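Local coordinates for amidohydrolase (Staphylococcus aureus, PDB 3NUR), which probably hydrolyses a carbon-nitrogen bond of an amide substrate, as a metal-binding amidohydrolase built on a TIM barrel, at residues 191-196 with 223-228. Numbering follows the deposited sequence.
Sequences LHPAPV and GWHIDV. With CA (calcium ion), chain B.
Trp224 lays its indole along the loop that leaves strand 189-192, and Pro193 sits over one face of it. Trp224 CG lies between its own backbone N and carbonyl carbon (chi1 70°), which carries the ring back across residues 193-195. From the root outward, CB meets the Ala194 carbonyl oxygen O at 3.4 Å. CG and CD1 lie under Pro193 CB, which makes a CH-pi contact 3.7 Å from the centroid of the Trp224 five-membered ring. NE1 reaches Pro193 CG. On the six-membered side, CE3 lies 3.5 Å from Pro195 N, and CZ3 meets Pro195 CD at 3.9 Å. Further along helix 223-237, Val228 CG1 packs on Pro193 CB. The CG2 branch of Val228, anti to the backbone N, lies 3.8 Å from Leu191 CG. At the far end of the loop, Val196 CG1 rests against CB and OD1 of Asp227.

One water links the backbone N of Ala194, from which it accepts, with Trp224 O and Asp227 OD2, both within donating distance. Asp227 also forms a salt bridge with Arg164. His192 binds the calcium ion through NE2 at 2.3 Å, together with Glu28, His30, Asp316 and two waters. His192 ND1 donates to a lone pair of Pro193 O at 2.7 Å, and that oxygen lies close to the imidazole plane. This bond restrains the imidazole's rotation.

The site lies at the C-terminal end of a barrel strand, as in other amidohydrolases. Apolar packing of the helix start on Pro193 probably steadies the loop whose carbonyl O orients the His192 imidazole toward the calcium.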
ATOM      1  N   LEU A 191      -2.577   0.973  -1.973  1.00  8.58           N
ATOM      2  CA  LEU A 191      -3.165  -0.121  -2.783  1.00  8.14           C
ATOM      3  C   LEU A 191      -2.088  -1.201  -2.898  1.00 12.06           C
ATOM      4  O   LEU A 191      -1.043  -0.971  -3.504  1.00 10.91           O
ATOM      5  CB  LEU A 191      -3.577   0.399  -4.168  1.00  9.37           C
ATOM      6  CG  LEU A 191      -4.434  -0.532  -5.043  1.00 14.21           C
ATOM      7  CD1 LEU A 191      -5.830  -0.768  -4.412  1.00 15.78           C
ATOM      8  CD2 LEU A 191      -4.600   0.072  -6.440  1.00 16.96           C
ATOM      9  N   HIS A 192      -2.330  -2.349  -2.262  1.00  8.63           N
ATOM     10  CA  HIS A 192      -1.381  -3.460  -2.108  1.00  8.14           C
ATOM     11  C   HIS A 192      -1.807  -4.691  -2.930  1.00 10.66           C
ATOM     12  O   HIS A 192      -3.001  -4.940  -3.069  1.00  9.51           O
ATOM     13  CB  HIS A 192      -1.341  -3.820  -0.604  1.00  8.39           C
ATOM     14  CG  HIS A 192      -0.307  -4.826  -0.178  1.00 11.50           C
ATOM     15  ND1 HIS A 192      -0.448  -6.163  -0.458  1.00 13.04           N
ATOM     16  CD2 HIS A 192       0.829  -4.648   0.531  1.00 12.73           C
ATOM     17  CE1 HIS A 192       0.634  -6.751   0.031  1.00 12.92           C
ATOM     18  NE2 HIS A 192       1.422  -5.882   0.644  1.00 12.85           N
ATOM     19  N   PRO A 193      -0.854  -5.534  -3.382  1.00  7.57           N
ATOM     20  CA  PRO A 193      -1.251  -6.730  -4.142  1.00  7.46           C
ATOM     21  C   PRO A 193      -1.929  -7.816  -3.292  1.00 11.81           C
ATOM     22  O   PRO A 193      -1.838  -7.828  -2.062  1.00 11.58           O
ATOM     23  CB  PRO A 193       0.071  -7.238  -4.713  1.00  9.08           C
ATOM     24  CG  PRO A 193       1.127  -6.718  -3.778  1.00 12.42           C
ATOM     25  CD  PRO A 193       0.621  -5.356  -3.388  1.00  8.60           C
ATOM     26  N   ALA A 194      -2.618  -8.728  -3.966  1.00 10.36           N
ATOM     27  CA  ALA A 194      -3.235  -9.914  -3.371  1.00 10.67           C
ATOM     28  C   ALA A 194      -3.412 -10.954  -4.497  1.00 13.19           C
ATOM     29  O   ALA A 194      -3.295 -10.572  -5.671  1.00 11.54           O
ATOM     30  CB  ALA A 194      -4.577  -9.566  -2.735  1.00 12.23           C
ATOM     31  N   PRO A 195      -3.682 -12.248  -4.173  1.00 11.43           N
ATOM     32  CA  PRO A 195      -3.821 -13.267  -5.236  1.00 10.85           C
ATOM     33  C   PRO A 195      -4.732 -12.851  -6.387  1.00 15.01           C
ATOM     34  O   PRO A 195      -5.802 -12.275  -6.157  1.00 15.48           O
ATOM     35  CB  PRO A 195      -4.377 -14.479  -4.477  1.00 12.11           C
ATOM     36  CG  PRO A 195      -3.735 -14.356  -3.123  1.00 16.29           C
ATOM     37  CD  PRO A 195      -3.805 -12.867  -2.833  1.00 12.43           C
ATOM     38  N   VAL A 196      -4.299 -13.125  -7.622  1.00 10.63           N
ATOM     39  CA  VAL A 196      -5.076 -12.798  -8.824  1.00  9.82           C
ATOM     40  C   VAL A 196      -6.269 -13.757  -8.939  1.00 14.88           C
ATOM     41  O   VAL A 196      -6.260 -14.848  -8.345  1.00 13.54           O
ATOM     42  CB  VAL A 196      -4.242 -12.801 -10.142  1.00 12.64           C
ATOM     43  CG1 VAL A 196      -3.149 -11.724 -10.131  1.00 12.73           C
ATOM     44  CG2 VAL A 196      -3.649 -14.185 -10.426  1.00 12.38           C
ATOM     45  N   GLY A 223       3.161 -11.774 -11.126  1.00  6.70           N
ATOM     46  CA  GLY A 223       1.738 -11.636 -11.364  1.00  6.95           C
ATOM     47  C   GLY A 223       0.928 -10.687 -10.503  1.00 11.09           C
ATOM     48  O   GLY A 223       0.122  -9.916 -11.036  1.00  9.84           O
ATOM     49  N   TRP A 224       1.064 -10.775  -9.178  1.00  8.44           N
ATOM     50  CA  TRP A 224       0.205  -9.905  -8.385  1.00  8.86           C
ATOM     51  C   TRP A 224       0.647  -8.448  -8.390  1.00 11.17           C
ATOM     52  O   TRP A 224      -0.143  -7.563  -8.080  1.00 10.62           O
ATOM     53  CB  TRP A 224      -0.184 -10.501  -7.029  1.00  7.95           C
ATOM     54  CG  TRP A 224       0.884 -10.622  -5.968  1.00  9.47           C
ATOM     55  CD1 TRP A 224       1.984  -9.836  -5.805  1.00 12.01           C
ATOM     56  CD2 TRP A 224       0.779 -11.417  -4.780  1.00 10.03           C
ATOM     57  NE1 TRP A 224       2.610 -10.135  -4.614  1.00 11.26           N
ATOM     58  CE2 TRP A 224       1.892 -11.104  -3.966  1.00 14.04           C
ATOM     59  CE3 TRP A 224      -0.141 -12.383  -4.333  1.00 12.02           C
ATOM     60  CZ2 TRP A 224       2.128 -11.745  -2.736  1.00 14.41           C
ATOM     61  CZ3 TRP A 224       0.104 -13.031  -3.129  1.00 13.92           C
ATOM     62  CH2 TRP A 224       1.215 -12.701  -2.335  1.00 14.73           C
ATOM     63  N   HIS A 225       1.894  -8.213  -8.834  1.00  7.53           N
ATOM     64  CA  HIS A 225       2.459  -6.866  -8.998  1.00  6.24           C
ATOM     65  C   HIS A 225       1.922  -6.263 -10.304  1.00 10.08           C
ATOM     66  O   HIS A 225       1.481  -5.108 -10.330  1.00  8.58           O
ATOM     67  CB  HIS A 225       3.994  -6.943  -8.956  1.00  6.19           C
ATOM     68  CG  HIS A 225       4.461  -7.456  -7.625  1.00  8.19           C
ATOM     69  ND1 HIS A 225       4.303  -6.709  -6.476  1.00  9.56           N
ATOM     70  CD2 HIS A 225       4.973  -8.669  -7.293  1.00  8.82           C
ATOM     71  CE1 HIS A 225       4.754  -7.473  -5.482  1.00  8.98           C
ATOM     72  NE2 HIS A 225       5.177  -8.656  -5.928  1.00  8.93           N
ATOM     73  N   ILE A 226       1.908  -7.068 -11.384  1.00  6.88           N
ATOM     74  CA  ILE A 226       1.316  -6.652 -12.659  1.00  5.77           C
ATOM     75  C   ILE A 226      -0.139  -6.252 -12.385  1.00 10.40           C
ATOM     76  O   ILE A 226      -0.584  -5.176 -12.807  1.00  7.84           O
ATOM     77  CB  ILE A 226       1.372  -7.835 -13.667  1.00  8.58           C
ATOM     78  CG1 ILE A 226       2.817  -8.129 -14.110  1.00  8.29           C
ATOM     79  CG2 ILE A 226       0.409  -7.623 -14.847  1.00  9.61           C
ATOM     80  CD1 ILE A 226       3.504  -7.071 -15.101  1.00  8.06           C
ATOM     81  N   ASP A 227      -0.854  -7.108 -11.623  1.00  8.41           N
ATOM     82  CA  ASP A 227      -2.255  -6.881 -11.289  1.00  7.67           C
ATOM     83  C   ASP A 227      -2.528  -5.543 -10.570  1.00 10.02           C
ATOM     84  O   ASP A 227      -3.407  -4.774 -10.996  1.00  8.33           O
ATOM     85  CB  ASP A 227      -2.775  -8.079 -10.502  1.00  7.72           C
ATOM     86  CG  ASP A 227      -4.240  -8.023 -10.206  1.00 13.36           C
ATOM     87  OD1 ASP A 227      -5.014  -8.678 -10.936  1.00 10.92           O
ATOM     88  OD2 ASP A 227      -4.613  -7.398  -9.181  1.00 17.97           O
ATOM     89  N   VAL A 228      -1.768  -5.245  -9.501  1.00  8.28           N
ATOM     90  CA  VAL A 228      -1.991  -3.997  -8.758  1.00  9.07           C
ATOM     91  C   VAL A 228      -1.671  -2.734  -9.578  1.00 10.95           C
ATOM     92  O   VAL A 228      -2.373  -1.732  -9.433  1.00 10.43           O
ATOM     93  CB  VAL A 228      -1.412  -4.033  -7.327  1.00 14.16           C
ATOM     94  CG1 VAL A 228       0.086  -4.185  -7.361  1.00 13.64           C
ATOM     95  CG2 VAL A 228      -1.832  -2.809  -6.515  1.00 14.80           C
TER
HETATM   96 CA    CA B 358       3.456  -6.162   1.757  1.00  6.43          CA
HETATM   97  O   HOH W   1      -2.731  -7.660  -6.856  1.00 11.47           O
HETATM   98  O   HOH W   2       4.397  -7.035  -0.007  1.00 15.38           O
HETATM   99  O   HOH W   3       2.694  -8.273   2.000  1.00 19.12           O